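Local coordinates for protein ecdysteroid-phosphate phosphatase (PDB 3C7T) that removes phosphate from ecdysteroid phosphates such as ecdysone 22-phosphate to release the active hormone, and also acts as a protein tyrosine phosphatase, at residues 22-27 / 49-54; 40-45 / 60-65; 96-101 / 141-146; 134-139 / 145-150. All coordinates share one frame; numbering follows the deposited sequence.

Contact 1 (22-27 / 49-54)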
# COMPACT_ATOMS: atom_id res chain seq x y z
N PRO A 22 10.69 1.60 17.99
CA PRO A 22 11.66 0.53 18.33
C PRO A 22 11.15 -0.86 17.91
O PRO A 22 10.89 -1.72 18.75
CB PRO A 22 11.81 0.67 19.86
CG PRO A 22 10.51 1.23 20.31
CD PRO A 22 9.97 2.09 19.18
N TRP A 23 11.03 -1.09 16.61
CA TRP A 23 10.32 -2.28 16.12
C TRP A 23 11.05 -3.59 16.41
O TRP A 23 10.39 -4.60 16.68
CB TRP A 23 9.96 -2.15 14.61
CG TRP A 23 11.12 -2.26 13.73
CD1 TRP A 23 12.04 -1.27 13.44
CD2 TRP A 23 11.54 -3.42 13.00
NE1 TRP A 23 13.00 -1.77 12.59
CE2 TRP A 23 12.71 -3.08 12.29
CE3 TRP A 23 11.02 -4.73 12.86
CZ2 TRP A 23 13.40 -3.99 11.46
CZ3 TRP A 23 11.71 -5.64 12.01
CH2 TRP A 23 12.87 -5.26 11.32
N VAL A 24 12.38 -3.56 16.45
CA VAL A 24 13.16 -4.79 16.70
C VAL A 24 12.95 -5.30 18.14
O VAL A 24 12.47 -6.44 18.30
CB VAL A 24 14.66 -4.64 16.28
CG1 VAL A 24 15.48 -5.84 16.75
CG2 VAL A 24 14.75 -4.46 14.76
N PRO A 25 13.20 -4.47 19.18
CA PRO A 25 12.92 -4.99 20.51
C PRO A 25 11.45 -5.25 20.75
O PRO A 25 11.10 -6.13 21.56
CB PRO A 25 13.46 -3.90 21.46
CG PRO A 25 13.55 -2.70 20.69
CD PRO A 25 13.78 -3.11 19.24
N HIS A 26 10.58 -4.51 20.06
CA HIS A 26 9.15 -4.79 20.22
C HIS A 26 8.72 -6.16 19.62
O HIS A 26 7.92 -6.87 20.23
CB HIS A 26 8.30 -3.69 19.60
CG HIS A 26 6.83 -3.87 19.85
ND1 HIS A 26 6.25 -3.54 21.05
CD2 HIS A 26 5.83 -4.31 19.05
CE1 HIS A 26 4.95 -3.81 21.00
NE2 HIS A 26 4.68 -4.28 19.79
N CYS A 27 9.25 -6.49 18.45
CA CYS A 27 8.79 -7.67 17.69
C CYS A 27 9.56 -8.95 18.00
O CYS A 27 9.05 -10.04 17.82
CB CYS A 27 8.87 -7.40 16.19
SG CYS A 27 7.68 -6.13 15.64
N GLY A 49 24.07 -11.09 10.94
CA GLY A 49 24.00 -10.08 12.00
C GLY A 49 22.74 -10.19 12.85
O GLY A 49 22.58 -9.45 13.79
N GLY A 50 21.86 -11.13 12.53
CA GLY A 50 20.63 -11.34 13.29
C GLY A 50 19.84 -10.06 13.49
O GLY A 50 19.88 -9.17 12.64
N LYS A 51 19.15 -9.94 14.62
CA LYS A 51 18.26 -8.79 14.82
C LYS A 51 19.01 -7.44 14.83
O LYS A 51 18.48 -6.42 14.37
CB LYS A 51 17.35 -8.99 16.04
CG LYS A 51 18.00 -8.82 17.38
CD LYS A 51 17.14 -9.36 18.50
CE LYS A 51 17.94 -9.37 19.80
NZ LYS A 51 17.14 -9.86 20.96
N GLY A 52 20.26 -7.44 15.31
CA GLY A 52 21.08 -6.24 15.28
C GLY A 52 21.32 -5.78 13.84
O GLY A 52 21.35 -4.58 13.56
N GLY A 53 21.45 -6.74 12.93
CA GLY A 53 21.63 -6.44 11.52
C GLY A 53 20.41 -5.72 10.96
O GLY A 53 20.55 -4.79 10.14
N TYR A 54 19.23 -6.14 11.39
CA TYR A 54 17.97 -5.51 10.94
C TYR A 54 17.75 -4.12 11.52
O TYR A 54 17.09 -3.29 10.89
CB TYR A 54 16.74 -6.40 11.20
CG TYR A 54 16.63 -7.55 10.21
CD1 TYR A 54 16.41 -7.29 8.85
CD2 TYR A 54 16.75 -8.88 10.62
CE1 TYR A 54 16.31 -8.32 7.93
CE2 TYR A 54 16.64 -9.94 9.69
CZ TYR A 54 16.42 -9.64 8.35
OH TYR A 54 16.31 -10.63 7.41
O HOH W 1 15.49 -1.14 11.35

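Contact 2 (40-45 / 60-65)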
# COMPACT_ATOMS: atom_id res chain seq x y z
N LEU A 40 4.13 -4.83 8.71
CA LEU A 40 5.47 -5.39 8.92
C LEU A 40 5.71 -6.66 8.07
O LEU A 40 4.75 -7.34 7.67
CB LEU A 40 5.71 -5.71 10.41
CG LEU A 40 5.95 -4.52 11.34
CD1 LEU A 40 5.84 -4.92 12.78
CD2 LEU A 40 7.32 -3.88 11.07
N PRO A 41 6.99 -7.00 7.82
CA PRO A 41 7.25 -8.26 7.08
C PRO A 41 6.57 -9.47 7.71
O PRO A 41 6.42 -9.54 8.92
CB PRO A 41 8.77 -8.40 7.17
CG PRO A 41 9.27 -6.97 7.36
CD PRO A 41 8.23 -6.29 8.19
N LEU A 42 6.13 -10.41 6.88
CA LEU A 42 5.54 -11.66 7.38
C LEU A 42 6.56 -12.47 8.21
O LEU A 42 6.21 -13.08 9.23
CB LEU A 42 5.04 -12.50 6.21
CG LEU A 42 3.80 -11.97 5.48
CD1 LEU A 42 3.54 -12.79 4.22
CD2 LEU A 42 2.62 -12.01 6.41
N LYS A 43 7.80 -12.46 7.75
CA LYS A 43 8.90 -13.16 8.42
C LYS A 43 10.17 -12.44 8.03
O LYS A 43 10.19 -11.70 7.04
CB LYS A 43 8.96 -14.63 7.97
CG LYS A 43 9.43 -14.82 6.52
CD LYS A 43 9.48 -16.30 6.14
CE LYS A 43 10.77 -16.96 6.66
NZ LYS A 43 10.83 -18.43 6.38
N LEU A 44 11.22 -12.65 8.80
CA LEU A 44 12.52 -12.08 8.48
C LEU A 44 13.48 -13.22 8.19
O LEU A 44 13.61 -14.14 8.99
CB LEU A 44 13.05 -11.24 9.65
CG LEU A 44 12.19 -10.01 10.00
CD1 LEU A 44 12.73 -9.33 11.25
CD2 LEU A 44 12.15 -9.04 8.85
N ALA A 45 14.14 -13.15 7.04
CA ALA A 45 15.12 -14.16 6.65
C ALA A 45 16.31 -14.13 7.59
O ALA A 45 16.66 -13.07 8.13
CB ALA A 45 15.60 -13.91 5.23
N LEU A 60 11.95 -3.25 3.87
CA LEU A 60 10.75 -2.50 3.47
C LEU A 60 9.55 -2.97 4.27
O LEU A 60 9.48 -4.12 4.66
CB LEU A 60 10.42 -2.76 2.00
CG LEU A 60 11.40 -2.38 0.89
CD1 LEU A 60 10.77 -2.78 -0.44
CD2 LEU A 60 11.70 -0.86 0.95
N THR A 61 8.57 -2.08 4.43
CA THR A 61 7.24 -2.43 4.93
C THR A 61 6.52 -3.20 3.81
O THR A 61 7.02 -3.24 2.67
CB THR A 61 6.42 -1.17 5.22
OG1 THR A 61 6.34 -0.38 4.04
CG2 THR A 61 7.12 -0.36 6.35
N ARG A 62 5.37 -3.79 4.14
CA ARG A 62 4.49 -4.38 3.12
C ARG A 62 4.15 -3.35 2.05
O ARG A 62 4.18 -3.65 0.85
CB ARG A 62 3.22 -4.99 3.74
CG ARG A 62 3.45 -6.24 4.65
CD ARG A 62 4.04 -7.43 3.90
NE ARG A 62 3.18 -7.89 2.80
CZ ARG A 62 2.16 -8.74 2.92
NH1 ARG A 62 1.83 -9.22 4.10
NH2 ARG A 62 1.44 -9.08 1.84
N LEU A 63 3.84 -2.12 2.48
CA LEU A 63 3.50 -1.05 1.55
C LEU A 63 4.71 -0.77 0.66
O LEU A 63 4.56 -0.50 -0.52
CB LEU A 63 3.13 0.22 2.31
CG LEU A 63 2.82 1.43 1.43
CD1 LEU A 63 1.91 1.06 0.24
CD2 LEU A 63 2.24 2.55 2.27
N GLY A 64 5.91 -0.81 1.23
CA GLY A 64 7.13 -0.53 0.44
C GLY A 64 7.32 -1.51 -0.71
O GLY A 64 7.66 -1.11 -1.82
N TRP A 65 7.12 -2.80 -0.45
CA TRP A 65 7.05 -3.80 -1.52
C TRP A 65 5.98 -3.46 -2.56
O TRP A 65 6.24 -3.53 -3.75
CB TRP A 65 6.74 -5.17 -0.94
CG TRP A 65 7.93 -5.84 -0.39
CD1 TRP A 65 8.47 -5.67 0.85
CD2 TRP A 65 8.74 -6.81 -1.06
NE1 TRP A 65 9.58 -6.50 1.00
CE2 TRP A 65 9.75 -7.21 -0.16
CE3 TRP A 65 8.69 -7.41 -2.35
CZ2 TRP A 65 10.74 -8.17 -0.50
CZ3 TRP A 65 9.66 -8.37 -2.68
CH2 TRP A 65 10.66 -8.74 -1.75
O HOH W 2 2.42 -8.25 6.97

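Contact 3 (96-101 / 141-146)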
# COMPACT_ATOMS: atom_id res chain seq x y z
N THR A 96 13.36 -3.52 -2.96
CA THR A 96 12.64 -2.71 -3.94
C THR A 96 12.84 -3.32 -5.33
O THR A 96 11.91 -3.40 -6.14
CB THR A 96 13.07 -1.26 -3.88
OG1 THR A 96 12.83 -0.79 -2.54
CG2 THR A 96 12.25 -0.38 -4.91
N ALA A 97 14.07 -3.76 -5.59
CA ALA A 97 14.40 -4.35 -6.89
C ALA A 97 13.54 -5.59 -7.13
O ALA A 97 13.01 -5.78 -8.25
CB ALA A 97 15.90 -4.69 -6.94
N GLN A 98 13.40 -6.44 -6.11
CA GLN A 98 12.57 -7.62 -6.27
C GLN A 98 11.09 -7.27 -6.47
O GLN A 98 10.45 -7.83 -7.35
CB GLN A 98 12.72 -8.60 -5.10
CG GLN A 98 12.02 -9.95 -5.34
CD GLN A 98 12.56 -10.66 -6.56
OE1 GLN A 98 13.78 -10.82 -6.70
NE2 GLN A 98 11.67 -11.08 -7.46
N GLY A 99 10.54 -6.35 -5.66
CA GLY A 99 9.15 -5.91 -5.86
C GLY A 99 8.96 -5.35 -7.26
O GLY A 99 7.98 -5.68 -7.95
N PHE A 100 9.92 -4.56 -7.73
CA PHE A 100 9.84 -4.00 -9.07
C PHE A 100 9.75 -5.13 -10.12
O PHE A 100 8.87 -5.14 -11.01
CB PHE A 100 11.07 -3.10 -9.32
CG PHE A 100 11.19 -2.63 -10.73
CD1 PHE A 100 10.41 -1.56 -11.18
CD2 PHE A 100 12.10 -3.22 -11.61
CE1 PHE A 100 10.50 -1.11 -12.49
CE2 PHE A 100 12.20 -2.76 -12.92
CZ PHE A 100 11.40 -1.71 -13.35
N LEU A 101 10.66 -6.09 -10.01
CA LEU A 101 10.68 -7.25 -10.92
C LEU A 101 9.42 -8.09 -10.83
O LEU A 101 8.97 -8.66 -11.84
CB LEU A 101 11.95 -8.10 -10.70
CG LEU A 101 13.27 -7.44 -11.09
CD1 LEU A 101 14.47 -8.30 -10.63
CD2 LEU A 101 13.36 -7.19 -12.58
N ALA A 141 16.67 -15.64 1.16
CA ALA A 141 15.50 -14.82 1.50
C ALA A 141 14.47 -14.79 0.38
O ALA A 141 13.36 -14.27 0.57
CB ALA A 141 15.93 -13.41 1.86
N GLY A 142 14.83 -15.32 -0.79
CA GLY A 142 13.91 -15.36 -1.94
C GLY A 142 14.03 -14.20 -2.91
O GLY A 142 13.12 -13.94 -3.70
N LEU A 143 15.15 -13.48 -2.83
CA LEU A 143 15.42 -12.36 -3.74
C LEU A 143 16.23 -12.86 -4.93
O LEU A 143 17.22 -13.58 -4.76
CB LEU A 143 16.17 -11.23 -3.00
CG LEU A 143 15.45 -10.71 -1.75
CD1 LEU A 143 16.30 -9.67 -1.03
CD2 LEU A 143 14.06 -10.13 -2.09
N ASN A 144 15.81 -12.49 -6.13
CA ASN A 144 16.46 -12.99 -7.35
C ASN A 144 17.80 -12.31 -7.68
O ASN A 144 17.95 -11.66 -8.70
CB ASN A 144 15.50 -12.90 -8.54
CG ASN A 144 15.89 -13.81 -9.67
OD1 ASN A 144 16.52 -14.85 -9.46
ND2 ASN A 144 15.49 -13.45 -10.90
N VAL A 145 18.77 -12.49 -6.79
CA VAL A 145 20.04 -11.80 -6.88
C VAL A 145 21.02 -12.57 -7.79
O VAL A 145 21.05 -13.81 -7.77
CB VAL A 145 20.65 -11.60 -5.46
CG1 VAL A 145 22.12 -11.23 -5.52
CG2 VAL A 145 19.86 -10.55 -4.67
N ASP A 146 21.79 -11.84 -8.58
CA ASP A 146 22.81 -12.43 -9.45
C ASP A 146 24.02 -12.91 -8.63
O ASP A 146 24.78 -12.09 -8.12
CB ASP A 146 23.25 -11.40 -10.50
CG ASP A 146 24.01 -12.02 -11.67
OD1 ASP A 146 24.48 -13.17 -11.55
OD2 ASP A 146 24.13 -11.33 -12.70

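Contact 4 (134-139 / 145-150)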
# COMPACT_ATOMS: atom_id res chain seq x y z
N THR A 134 24.55 -10.86 2.54
CA THR A 134 25.34 -11.37 1.43
C THR A 134 24.40 -11.77 0.31
O THR A 134 23.24 -12.09 0.58
CB THR A 134 26.16 -12.61 1.87
OG1 THR A 134 25.26 -13.63 2.33
CG2 THR A 134 27.10 -12.25 3.01
N PRO A 135 24.88 -11.75 -0.96
CA PRO A 135 24.13 -12.35 -2.07
C PRO A 135 23.56 -13.75 -1.74
O PRO A 135 22.40 -14.01 -2.05
CB PRO A 135 25.16 -12.41 -3.19
CG PRO A 135 26.03 -11.20 -2.92
CD PRO A 135 26.12 -11.10 -1.43
N ILE A 136 24.33 -14.62 -1.10
CA ILE A 136 23.75 -15.91 -0.68
C ILE A 136 22.59 -15.78 0.34
O ILE A 136 21.57 -16.46 0.19
CB ILE A 136 24.82 -16.95 -0.21
CG1 ILE A 136 24.13 -18.21 0.33
CG2 ILE A 136 25.76 -16.34 0.80
CD1 ILE A 136 24.99 -19.48 0.31
N GLU A 137 22.74 -14.92 1.35
CA GLU A 137 21.64 -14.69 2.31
C GLU A 137 20.39 -14.08 1.65
O GLU A 137 19.26 -14.41 2.02
CB GLU A 137 22.07 -13.76 3.45
CG GLU A 137 22.97 -14.42 4.47
CD GLU A 137 23.68 -13.43 5.38
OE1 GLU A 137 23.78 -12.24 5.00
OE2 GLU A 137 24.14 -13.84 6.47
N LEU A 138 20.63 -13.21 0.67
CA LEU A 138 19.55 -12.57 -0.11
C LEU A 138 18.81 -13.60 -0.97
O LEU A 138 17.58 -13.62 -0.99
CB LEU A 138 20.12 -11.43 -0.97
CG LEU A 138 20.66 -10.22 -0.19
CD1 LEU A 138 21.41 -9.22 -1.08
CD2 LEU A 138 19.56 -9.51 0.56
N CYS A 139 19.55 -14.46 -1.66
CA CYS A 139 18.93 -15.54 -2.43
C CYS A 139 18.11 -16.49 -1.54
O CYS A 139 16.99 -16.88 -1.92
CB CYS A 139 19.99 -16.29 -3.24
SG CYS A 139 20.60 -15.31 -4.63
N VAL A 145 18.77 -12.49 -6.79
CA VAL A 145 20.04 -11.80 -6.88
C VAL A 145 21.02 -12.57 -7.79
O VAL A 145 21.05 -13.81 -7.77
CB VAL A 145 20.65 -11.60 -5.46
CG1 VAL A 145 22.12 -11.23 -5.52
CG2 VAL A 145 19.86 -10.55 -4.67
N ASP A 146 21.79 -11.84 -8.58
CA ASP A 146 22.81 -12.43 -9.45
C ASP A 146 24.02 -12.91 -8.63
O ASP A 146 24.78 -12.09 -8.12
CB ASP A 146 23.25 -11.40 -10.50
CG ASP A 146 24.01 -12.02 -11.67
OD1 ASP A 146 24.48 -13.17 -11.55
OD2 ASP A 146 24.13 -11.33 -12.70
N MET A 147 24.20 -14.22 -8.54
CA MET A 147 25.30 -14.84 -7.76
C MET A 147 26.69 -14.66 -8.39
O MET A 147 27.71 -14.68 -7.70
CB MET A 147 25.03 -16.33 -7.56
CG MET A 147 23.94 -16.65 -6.57
SD MET A 147 24.30 -15.88 -4.99
CE MET A 147 23.69 -17.17 -3.91
N THR A 148 26.72 -14.52 -9.71
CA THR A 148 27.99 -14.41 -10.42
C THR A 148 28.30 -12.97 -10.81
O THR A 148 29.14 -12.71 -11.67
CB THR A 148 28.04 -15.34 -11.65
OG1 THR A 148 26.96 -15.02 -12.53
CG2 THR A 148 27.92 -16.80 -11.22
N TYR A 149 27.63 -12.01 -10.17
CA TYR A 149 27.92 -10.62 -10.47
C TYR A 149 29.19 -10.14 -9.75
O TYR A 149 29.33 -10.31 -8.55
CB TYR A 149 26.73 -9.73 -10.11
CG TYR A 149 26.98 -8.28 -10.40
CD1 TYR A 149 27.21 -7.83 -11.70
CD2 TYR A 149 27.02 -7.34 -9.36
CE1 TYR A 149 27.45 -6.48 -11.96
CE2 TYR A 149 27.26 -5.99 -9.62
CZ TYR A 149 27.48 -5.57 -10.92
OH TYR A 149 27.71 -4.24 -11.18
N LYS A 150 30.10 -9.54 -10.51
CA LYS A 150 31.31 -8.95 -9.92
C LYS A 150 31.19 -7.41 -9.94
O LYS A 150 31.18 -6.81 -11.02
CB LYS A 150 32.57 -9.45 -10.63
CG LYS A 150 32.90 -10.94 -10.33
CD LYS A 150 33.70 -11.61 -11.45
CE LYS A 150 33.65 -13.15 -11.35
NZ LYS A 150 32.29 -13.73 -11.69

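Contact 1 (22-27 / 49-54)
Trp23 and Tyr54 meet on the packed side of this contact, where two short helices run past each other. The six-membered part of the indole touches the start of the tyrosine side chain, with Trp23 CH2 4.0 Å from Tyr54 CB. The carbonyl Tyr54 O approaches the ring obliquely, 3.8 Å from Trp23 CZ2. Val24 CG1 is anti to the backbone N (chi1 171°) and reaches Lys51 CB at 3.7 Å. Its other methyl, CG2, sits 3.5 Å above the plane of the Trp23 ring, over its centre. One residue therefore covers an indole face and touches the second helix. The axes of helix 23-27 and helix 50-54 come within 10.1 Å at 143°, so the pair is roughly antiparallel. Both belong to the short helices, loops and small two-stranded sheet between strand 5-11 and helix 62-77 of the histidine phosphatase domain. The side chain of Trp23 is about 13 Å from the bound tungstate. Water 1 lies in the indole plane at its edge. It accepts from Trp23 NE1 at 2.9 Å and donates to Tyr54 O at 2.7 Å, so it bridges the indole N-H and the carbonyl. The Tyr54 ring leads away from Trp23, and its OH bonds to Ala45 O. The looser side is that of Lys51, whose extended chain runs past Val24 to a long, weak ion pair with Asp31.

Contact 2 (40-45 / 60-65)
The guanidinium group of Arg62 is met obliquely by the branched end of Leu42, with Leu42 CG 3.7 Å from Arg62 NH1. On the other flat group, the Trp65 ring, Leu60 CD1 of the same segment lies 3.9 Å above one face, offset toward the rim, and Thr61 O lies in plane at the edge. Arg62 has the largest share of the contact. Its CG rests 3.5 Å from Leu40 O. The chain then bends at chi2 (-63°) and chi3 (-60°), which folds the guanidinium back over the loop toward Leu42. Water 2 joins the two segments, donating to Leu40 O at 2.6 Å and accepting from Arg62 NH1 at 3.1 Å. The same NH1 forms a salt bridge with Glu73 of the second subunit, and Leu42 packs on Met77 of that subunit. The outer side of the contact is thus part of the dimer interface. Deeper in, Pro41 CG comes 3.9 Å from Leu60 O. Thr61 is the N-cap of helix 62-77: Gly64 N donates to Thr61 OG1 at 2.9 Å. That hydroxyl also bonds to Glu14 OE1, so the cap is tied to the loop that follows His12. The Leu60 side chain lies about 5 Å from that of His12, the residue phosphorylated in catalysis. A capped helix start here borders the active site of a branch 1 histidine phosphatase.

Contact 3 (96-101 / 141-146)
Gln98 reaches out from helix 91-104 and takes hold of the backbone at Asn144, in the loop that leaves helix 135-140. Gly142 ends that helix in a Schellman motif, at positive phi, and Asn144 is the centre of an inverse gamma turn. The polar part is one hydrogen bond. Asn144 N donates to Gln98 OE1 at 2.7 Å, nearly straight at 168°. The donor stands above the carbonyl plane, 37° out of it, and not on a lone pair. Gln98 NE2 bonds to Asp102 OD1 one turn further along the helix, so the amide is gripped at both ends and its rotation is fixed. The apolar part uses the stem of the same side chain. Gln98 CB lies 3.6 Å from Leu143 CD2, and Gln98 CG lies 3.8 Å from that methyl. With CG anti to the backbone N (chi1 -171°) the stem lies along Leu143, and a bend at chi2 turns OE1 to Asn144 N. A leucine in place of Gln98 would probably leave the Asn144 N-H without this acceptor and Asp102 without its amide partner. Neighbours add to both kinds. Leu143 and Gln98 both touch Trp65 of helix 62-77, while Asn144 OD1 takes a bond from Lys111 and Asn144 ND2 gives one to Pro108 O. Within the turn, Val145 N donates to Leu143 O at 2.8 Å, and Asn144 CB lies 3.3 Å from Gln98 OE1.

Contact 4 (134-139 / 145-150)
The chain doubles back beside helix 135-140, with Cys139 CA 5.9 Å from Val145 CA and Pro135 CA 6.3 Å from Met147 CA. The side chains between them are almost wholly apolar. Val145 points at the helix and spreads its two methyls over it. CG1 is anti to the backbone N (chi1 165°) and meets Pro135 CB at 4.0 Å. CG2 meets Leu138 CB at 3.8 Å. The root of the same side chain faces sulfur, with Val145 CB 3.8 Å from Cys139 SG. Cutting Val145 back to an alanine is likely to open a gap beside Pro135 and Leu138, since both methyls that touch them would be gone. Met147 covers the outer side of the helix. Its chain bends at chi2 (-56°) and again at chi3, and this lays the methyl CE against the backbone, 3.5 Å from Ile136 CA. CE also lies 3.7 Å from Cys139 SG, while SD rests near the Pro135 ring. Each segment holds its own shape. Thr134 and Glu137 form a capping box, in which Glu137 N donates to Thr134 OG1 and Thr134 N to Glu137 OE1. Residues 146-149 make a type I turn. There Asp146 OD1 accepts from Thr148 N, an Asx turn, and from Thr148 OG1, both on the same face of the carboxylate. Beyond the pair, Val145 also packs on Val94 of helix 91-104 and Val114 of strand 112-114, outermost in the sheet of this chain, and Leu138 packs on Leu91 of helix 91-104.

In the fold
Contacts 3 and 4 hold the same element. They share Val145 and Asp146, and Leu143 N probably bonds to Leu138 O between them. Contact 3 lies nearest the chain centre, about 11 Å away, though it is only partly buried, and ties the loop to helix 91-104 by a hydrogen bond. Contact 4 is apolar and has exposed residues on its outer side. Contact 1 is farthest out, about 21 Å from the chain centre, yet most of its touching residues are buried. Contact 2 links the two regions: Leu44 packs on Trp23 and Tyr54, and Trp65 on Leu143. It alone meets the second subunit, by a salt bridge and packing. Its water, like that of contact 1, joins its own segments.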